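Local coordinates for proline iminopeptidase (Streptomyces halstedii, PDB 3WMR), which is an alpha/beta-hydrolase-fold amidohydrolase that acts on polyketide substrates and probably releases N-terminal proline from peptides, at residues P20-G30 / T34-K46. Sequence-based numbering, arbitrary orientation.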
ATOM      1  N   PRO A  20       3.304  -8.479  18.058  1.00 56.76           N
ATOM      2  CA  PRO A  20       3.250  -9.746  18.802  1.00 56.03           C
ATOM      3  C   PRO A  20       1.974 -10.559  18.483  1.00 53.19           C
ATOM      4  O   PRO A  20       0.958 -10.376  19.145  1.00 51.34           O
ATOM      5  CB  PRO A  20       3.280  -9.285  20.268  1.00 57.75           C
ATOM      6  CG  PRO A  20       2.681  -7.915  20.240  1.00 57.51           C
ATOM      7  CD  PRO A  20       3.063  -7.307  18.921  1.00 56.44           C
ATOM      8  N   PRO A  21       2.036 -11.468  17.486  1.00 51.68           N
ATOM      9  CA  PRO A  21       0.860 -12.094  16.843  1.00 49.59           C
ATOM     10  C   PRO A  21       0.162 -13.261  17.558  1.00 49.91           C
ATOM     11  O   PRO A  21       0.818 -14.134  18.119  1.00 52.13           O
ATOM     12  CB  PRO A  21       1.423 -12.591  15.509  1.00 50.45           C
ATOM     13  CG  PRO A  21       2.863 -12.855  15.779  1.00 51.67           C
ATOM     14  CD  PRO A  21       3.299 -11.891  16.846  1.00 52.59           C
ATOM     15  N   SER A  22      -1.166 -13.290  17.481  1.00 47.74           N
ATOM     16  CA  SER A  22      -1.950 -14.349  18.097  1.00 47.61           C
ATOM     17  C   SER A  22      -2.000 -15.592  17.206  1.00 47.88           C
ATOM     18  O   SER A  22      -2.366 -16.666  17.672  1.00 50.33           O
ATOM     19  CB  SER A  22      -3.368 -13.856  18.426  1.00 46.87           C
ATOM     20  OG  SER A  22      -4.197 -13.810  17.268  1.00 47.70           O
ATOM     21  N   ALA A  23      -1.638 -15.439  15.934  1.00 46.00           N
ATOM     22  CA  ALA A  23      -1.565 -16.560  14.996  1.00 45.17           C
ATOM     23  C   ALA A  23      -0.799 -16.157  13.730  1.00 44.93           C
ATOM     24  O   ALA A  23      -0.809 -14.990  13.336  1.00 40.85           O
ATOM     25  CB  ALA A  23      -2.964 -17.044  14.639  1.00 44.54           C
ATOM     26  N   LYS A  24      -0.121 -17.123  13.112  1.00 46.43           N
ATOM     27  CA  LYS A  24       0.580 -16.896  11.849  1.00 46.91           C
ATOM     28  C   LYS A  24       0.804 -18.206  11.110  1.00 48.03           C
ATOM     29  O   LYS A  24       0.798 -19.275  11.709  1.00 51.03           O
ATOM     30  CB  LYS A  24       1.917 -16.205  12.086  1.00 48.22           C
ATOM     31  CG  LYS A  24       2.938 -17.058  12.821  1.00 51.49           C
ATOM     32  CD  LYS A  24       4.297 -16.378  12.895  1.00 53.71           C
ATOM     33  CE  LYS A  24       4.216 -15.059  13.648  1.00 54.40           C
ATOM     34  NZ  LYS A  24       5.552 -14.538  14.053  1.00 56.32           N
ATOM     35  N   GLY A  25       1.023 -18.115   9.807  1.00 46.69           N
ATOM     36  CA  GLY A  25       1.220 -19.296   8.980  1.00 46.00           C
ATOM     37  C   GLY A  25       0.920 -18.972   7.540  1.00 44.70           C
ATOM     38  O   GLY A  25       1.037 -17.815   7.125  1.00 42.90           O
ATOM     39  N   THR A  26       0.546 -19.990   6.773  1.00 44.45           N
ATOM     40  CA  THR A  26       0.109 -19.787   5.400  1.00 43.92           C
ATOM     41  C   THR A  26      -1.242 -20.429   5.170  1.00 43.91           C
ATOM     42  O   THR A  26      -1.678 -21.279   5.940  1.00 45.92           O
ATOM     43  CB  THR A  26       1.102 -20.363   4.363  1.00 44.59           C
ATOM     44  OG1 THR A  26       1.174 -21.791   4.487  1.00 45.39           O
ATOM     45  CG2 THR A  26       2.483 -19.752   4.540  1.00 44.61           C
ATOM     46  N   VAL A  27      -1.897 -20.010   4.100  1.00 42.80           N
ATOM     47  CA  VAL A  27      -3.102 -20.667   3.628  1.00 43.44           C
ATOM     48  C   VAL A  27      -2.862 -21.050   2.168  1.00 43.99           C
ATOM     49  O   VAL A  27      -2.105 -20.371   1.471  1.00 44.97           O
ATOM     50  CB  VAL A  27      -4.352 -19.766   3.796  1.00 42.57           C
ATOM     51  CG1 VAL A  27      -4.500 -19.339   5.254  1.00 42.66           C
ATOM     52  CG2 VAL A  27      -4.293 -18.537   2.893  1.00 41.38           C
ATOM     53  N   PRO A  28      -3.472 -22.157   1.704  1.00 45.26           N
ATOM     54  CA  PRO A  28      -3.285 -22.501   0.296  1.00 45.19           C
ATOM     55  C   PRO A  28      -4.036 -21.515  -0.592  1.00 44.04           C
ATOM     56  O   PRO A  28      -5.164 -21.136  -0.285  1.00 42.75           O
ATOM     57  CB  PRO A  28      -3.894 -23.903   0.188  1.00 45.71           C
ATOM     58  CG  PRO A  28      -4.934 -23.929   1.258  1.00 45.57           C
ATOM     59  CD  PRO A  28      -4.391 -23.089   2.384  1.00 44.91           C
ATOM     60  N   PHE A  29      -3.375 -21.069  -1.650  1.00 44.95           N
ATOM     61  CA  PHE A  29      -3.986 -20.255  -2.678  1.00 43.83           C
ATOM     62  C   PHE A  29      -3.737 -21.022  -3.962  1.00 45.03           C
ATOM     63  O   PHE A  29      -2.670 -20.905  -4.576  1.00 44.97           O
ATOM     64  CB  PHE A  29      -3.356 -18.855  -2.717  1.00 42.87           C
ATOM     65  CG  PHE A  29      -3.825 -18.003  -3.872  1.00 41.99           C
ATOM     66  CD1 PHE A  29      -5.163 -18.002  -4.270  1.00 41.08           C
ATOM     67  CD2 PHE A  29      -2.932 -17.172  -4.540  1.00 41.64           C
ATOM     68  CE1 PHE A  29      -5.589 -17.216  -5.319  1.00 40.82           C
ATOM     69  CE2 PHE A  29      -3.356 -16.382  -5.593  1.00 39.81           C
ATOM     70  CZ  PHE A  29      -4.684 -16.406  -5.983  1.00 41.66           C
ATOM     71  N   GLY A  30      -4.721 -21.831  -4.335  1.00 46.98           N
ATOM     72  CA  GLY A  30      -4.561 -22.806  -5.398  1.00 49.33           C
ATOM     73  C   GLY A  30      -3.260 -23.566  -5.213  1.00 51.86           C
ATOM     74  O   GLY A  30      -3.016 -24.167  -4.165  1.00 52.07           O
ATOM     75  N   THR A  34      -0.105 -18.378   0.611  1.00 40.34           N
ATOM     76  CA  THR A  34      -0.151 -16.973   1.037  1.00 38.89           C
ATOM     77  C   THR A  34       0.120 -16.902   2.530  1.00 38.44           C
ATOM     78  O   THR A  34      -0.592 -17.529   3.308  1.00 40.54           O
ATOM     79  CB  THR A  34      -1.536 -16.342   0.780  1.00 37.40           C
ATOM     80  OG1 THR A  34      -1.829 -16.370  -0.618  1.00 37.36           O
ATOM     81  CG2 THR A  34      -1.590 -14.896   1.277  1.00 36.26           C
ATOM     82  N   TRP A  35       1.120 -16.119   2.927  1.00 37.25           N
ATOM     83  CA  TRP A  35       1.504 -15.972   4.332  1.00 35.90           C
ATOM     84  C   TRP A  35       0.747 -14.843   5.016  1.00 36.25           C
ATOM     85  O   TRP A  35       0.598 -13.751   4.453  1.00 34.96           O
ATOM     86  CB  TRP A  35       3.002 -15.693   4.455  1.00 36.65           C
ATOM     87  CG  TRP A  35       3.495 -15.670   5.877  1.00 36.98           C
ATOM     88  CD1 TRP A  35       3.987 -16.736   6.598  1.00 38.19           C
ATOM     89  CD2 TRP A  35       3.535 -14.539   6.759  1.00 36.09           C
ATOM     90  NE1 TRP A  35       4.318 -16.332   7.873  1.00 37.77           N
ATOM     91  CE2 TRP A  35       4.062 -14.989   7.994  1.00 37.11           C
ATOM     92  CE3 TRP A  35       3.179 -13.191   6.627  1.00 35.20           C
ATOM     93  CZ2 TRP A  35       4.234 -14.135   9.090  1.00 36.89           C
ATOM     94  CZ3 TRP A  35       3.353 -12.346   7.710  1.00 34.66           C
ATOM     95  CH2 TRP A  35       3.873 -12.824   8.936  1.00 35.93           C
ATOM     96  N   TYR A  36       0.319 -15.099   6.253  1.00 36.25           N
ATOM     97  CA  TYR A  36      -0.481 -14.147   7.035  1.00 36.51           C
ATOM     98  C   TYR A  36      -0.075 -14.133   8.505  1.00 36.69           C
ATOM     99  O   TYR A  36       0.656 -14.998   8.989  1.00 38.60           O
ATOM    100  CB  TYR A  36      -1.972 -14.508   6.944  1.00 35.64           C
ATOM    101  CG  TYR A  36      -2.315 -15.717   7.792  1.00 37.35           C
ATOM    102  CD1 TYR A  36      -2.168 -17.005   7.285  1.00 38.66           C
ATOM    103  CD2 TYR A  36      -2.739 -15.575   9.113  1.00 37.12           C
ATOM    104  CE1 TYR A  36      -2.445 -18.120   8.059  1.00 39.68           C
ATOM    105  CE2 TYR A  36      -3.018 -16.684   9.897  1.00 38.07           C
ATOM    106  CZ  TYR A  36      -2.868 -17.953   9.360  1.00 39.27           C
ATOM    107  OH  TYR A  36      -3.146 -19.064  10.108  1.00 40.01           O
ATOM    108  N   ARG A  37      -0.620 -13.163   9.219  1.00 38.02           N
ATOM    109  CA  ARG A  37      -0.431 -13.038  10.659  1.00 38.07           C
ATOM    110  C   ARG A  37      -1.628 -12.271  11.253  1.00 36.60           C
ATOM    111  O   ARG A  37      -2.035 -11.233  10.712  1.00 35.55           O
ATOM    112  CB  ARG A  37       0.901 -12.317  10.907  1.00 40.74           C
ATOM    113  CG  ARG A  37       0.934 -11.362  12.081  1.00 42.21           C
ATOM    114  CD  ARG A  37       1.689 -10.087  11.758  1.00 42.42           C
ATOM    115  NE  ARG A  37       2.886  -9.947  12.575  1.00 45.47           N
ATOM    116  CZ  ARG A  37       2.923  -9.482  13.823  1.00 45.25           C
ATOM    117  NH1 ARG A  37       1.827  -9.094  14.459  1.00 44.95           N
ATOM    118  NH2 ARG A  37       4.088  -9.404  14.442  1.00 47.69           N
ATOM    119  N   VAL A  38      -2.185 -12.777  12.353  1.00 34.56           N
ATOM    120  CA  VAL A  38      -3.252 -12.088  13.079  1.00 33.16           C
ATOM    121  C   VAL A  38      -2.716 -11.559  14.401  1.00 34.19           C
ATOM    122  O   VAL A  38      -1.984 -12.262  15.123  1.00 34.64           O
ATOM    123  CB  VAL A  38      -4.447 -13.018  13.373  1.00 32.65           C
ATOM    124  CG1 VAL A  38      -5.546 -12.254  14.097  1.00 32.48           C
ATOM    125  CG2 VAL A  38      -4.979 -13.648  12.089  1.00 32.33           C
ATOM    126  N   THR A  39      -3.065 -10.316  14.713  1.00 33.09           N
ATOM    127  CA  THR A  39      -2.808  -9.759  16.037  1.00 33.95           C
ATOM    128  C   THR A  39      -4.156  -9.496  16.698  1.00 36.16           C
ATOM    129  O   THR A  39      -5.072  -8.966  16.057  1.00 34.30           O
ATOM    130  CB  THR A  39      -1.974  -8.477  15.957  1.00 32.74           C
ATOM    131  OG1 THR A  39      -0.875  -8.690  15.062  1.00 32.10           O
ATOM    132  CG2 THR A  39      -1.442  -8.105  17.325  1.00 33.80           C
ATOM    133  N   GLY A  40      -4.278  -9.897  17.963  1.00 38.04           N
ATOM    134  CA  GLY A  40      -5.551  -9.841  18.690  1.00 39.47           C
ATOM    135  C   GLY A  40      -6.420 -11.052  18.391  1.00 40.34           C
ATOM    136  O   GLY A  40      -5.948 -12.047  17.841  1.00 40.34           O
ATOM    137  N   ASP A  41      -7.700 -10.956  18.739  1.00 43.24           N
ATOM    138  CA  ASP A  41      -8.622 -12.092  18.667  1.00 46.85           C
ATOM    139  C   ASP A  41      -9.655 -11.887  17.553  1.00 46.53           C
ATOM    140  O   ASP A  41     -10.492 -10.999  17.655  1.00 46.39           O
ATOM    141  CB  ASP A  41      -9.308 -12.249  20.033  1.00 49.63           C
ATOM    142  CG  ASP A  41     -10.125 -13.532  20.155  1.00 53.65           C
ATOM    143  OD1 ASP A  41     -10.332 -14.246  19.141  1.00 54.85           O
ATOM    144  OD2 ASP A  41     -10.574 -13.824  21.287  1.00 58.40           O
ATOM    145  N   LEU A  42      -9.596 -12.725  16.512  1.00 48.92           N
ATOM    146  CA  LEU A  42     -10.415 -12.561  15.290  1.00 51.20           C
ATOM    147  C   LEU A  42     -11.911 -12.388  15.545  1.00 54.71           C
ATOM    148  O   LEU A  42     -12.559 -11.529  14.924  1.00 59.55           O
ATOM    149  CB  LEU A  42     -10.232 -13.744  14.314  1.00 50.15           C
ATOM    150  CG  LEU A  42      -9.106 -13.743  13.271  1.00 49.68           C
ATOM    151  CD1 LEU A  42      -9.369 -14.809  12.215  1.00 49.36           C
ATOM    152  CD2 LEU A  42      -8.940 -12.392  12.590  1.00 49.59           C
ATOM    153  N   HIS A  43     -12.463 -13.215  16.427  1.00 56.09           N
ATOM    154  CA  HIS A  43     -13.904 -13.213  16.668  1.00 58.42           C
ATOM    155  C   HIS A  43     -14.262 -12.714  18.071  1.00 59.09           C
ATOM    156  O   HIS A  43     -15.108 -13.283  18.748  1.00 59.70           O
ATOM    157  CB  HIS A  43     -14.479 -14.604  16.387  1.00 59.40           C
ATOM    158  CG  HIS A  43     -14.136 -15.119  15.023  1.00 59.69           C
ATOM    159  ND1 HIS A  43     -14.768 -14.675  13.880  1.00 58.30           N
ATOM    160  CD2 HIS A  43     -13.207 -16.017  14.615  1.00 60.46           C
ATOM    161  CE1 HIS A  43     -14.254 -15.286  12.829  1.00 58.42           C
ATOM    162  NE2 HIS A  43     -13.305 -16.105  13.247  1.00 60.74           N
ATOM    163  N   SER A  44     -13.610 -11.635  18.491  1.00 60.60           N
ATOM    164  CA  SER A  44     -14.077 -10.863  19.640  1.00 59.64           C
ATOM    165  C   SER A  44     -15.084  -9.833  19.129  1.00 54.99           C
ATOM    166  O   SER A  44     -15.544  -9.914  17.989  1.00 57.43           O
ATOM    167  CB  SER A  44     -12.907 -10.185  20.350  1.00 61.60           C
ATOM    168  OG  SER A  44     -13.355  -9.541  21.533  1.00 63.97           O
ATOM    169  N   GLY A  45     -15.419  -8.853  19.955  1.00 52.48           N
ATOM    170  CA  GLY A  45     -16.455  -7.877  19.608  1.00 49.40           C
ATOM    171  C   GLY A  45     -16.307  -7.062  18.324  1.00 46.19           C
ATOM    172  O   GLY A  45     -17.283  -6.448  17.889  1.00 48.41           O
ATOM    173  N   LYS A  46     -15.117  -7.035  17.711  1.00 39.58           N
ATOM    174  CA  LYS A  46     -14.881  -6.160  16.554  1.00 35.90           C
ATOM    175  C   LYS A  46     -14.375  -6.895  15.315  1.00 34.57           C
ATOM    176  O   LYS A  46     -13.630  -7.875  15.415  1.00 34.88           O
ATOM    177  CB  LYS A  46     -13.917  -5.032  16.923  1.00 34.46           C
ATOM    178  CG  LYS A  46     -14.368  -4.300  18.170  1.00 33.85           C
ATOM    179  CD  LYS A  46     -13.960  -2.860  18.214  1.00 32.00           C
ATOM    180  CE  LYS A  46     -14.705  -2.177  19.342  1.00 32.15           C
ATOM    181  NZ  LYS A  46     -14.024  -0.915  19.673  1.00 32.93           N
TER
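Two aromatic rings close on the backbone of Gly25 from opposite faces of the sheet. On the face shared by Lys24, Thr26 and Arg37, the indole of Trp35 turns a flat side to Gly25 O, which lies 3.2 Å from Trp35 CD1, while Thr26 CG2 meets the ring's edge. Trp35 CG is anti to the backbone N (chi1 -174°), which carries the five-membered ring up to Gly25 O while the six-membered ring leans back over its own strand towards Arg37. On the other face Tyr36 CG stands between its own N and carbonyl carbon (chi1 75°), swinging the phenol across the strand until Gly25 N lies 3.8 Å above the ring plane, off-centre. No side chain at Gly25 intervenes, and Val27 CG1 packs 3.7 Å from Tyr36 CE1.

Between the two rings the strands pair antiparallel. Gly25 and Tyr36 exchange two backbone bonds, of which Tyr36 N to Gly25 O is nearly straight (169° at the hydrogen); Val27 with Thr34 and Ala23 with Val38 form further hydrogen-bonded pairs. A classic beta bulge ends the ladder at Val38, whose O accepts from both Ser22 N (2.7 Å) and Ala23 N (3.3 Å). Ser22 OG donates to Gly40 O in a short bond of 2.5 Å, in the carbonyl plane. Arg37, paired with Lys24, bends at chi2 and chi3 to lay one guanidinium face over the Pro21 ring, its NH2 3.5 Å from Pro21 CD; Arg37 NH1 also makes a weak bond to Thr39 OG1 at the guanidinium edge.

Thr34 OG1 bonds to Glu106 of helix 100-113, and Trp35, Arg37 and Thr39 continue the backbone pairing into strand 76-80. The paired strands form an N-terminal beta hairpin, with 23-29 outermost, at one edge of the central sheet of an alpha/beta hydrolase fold.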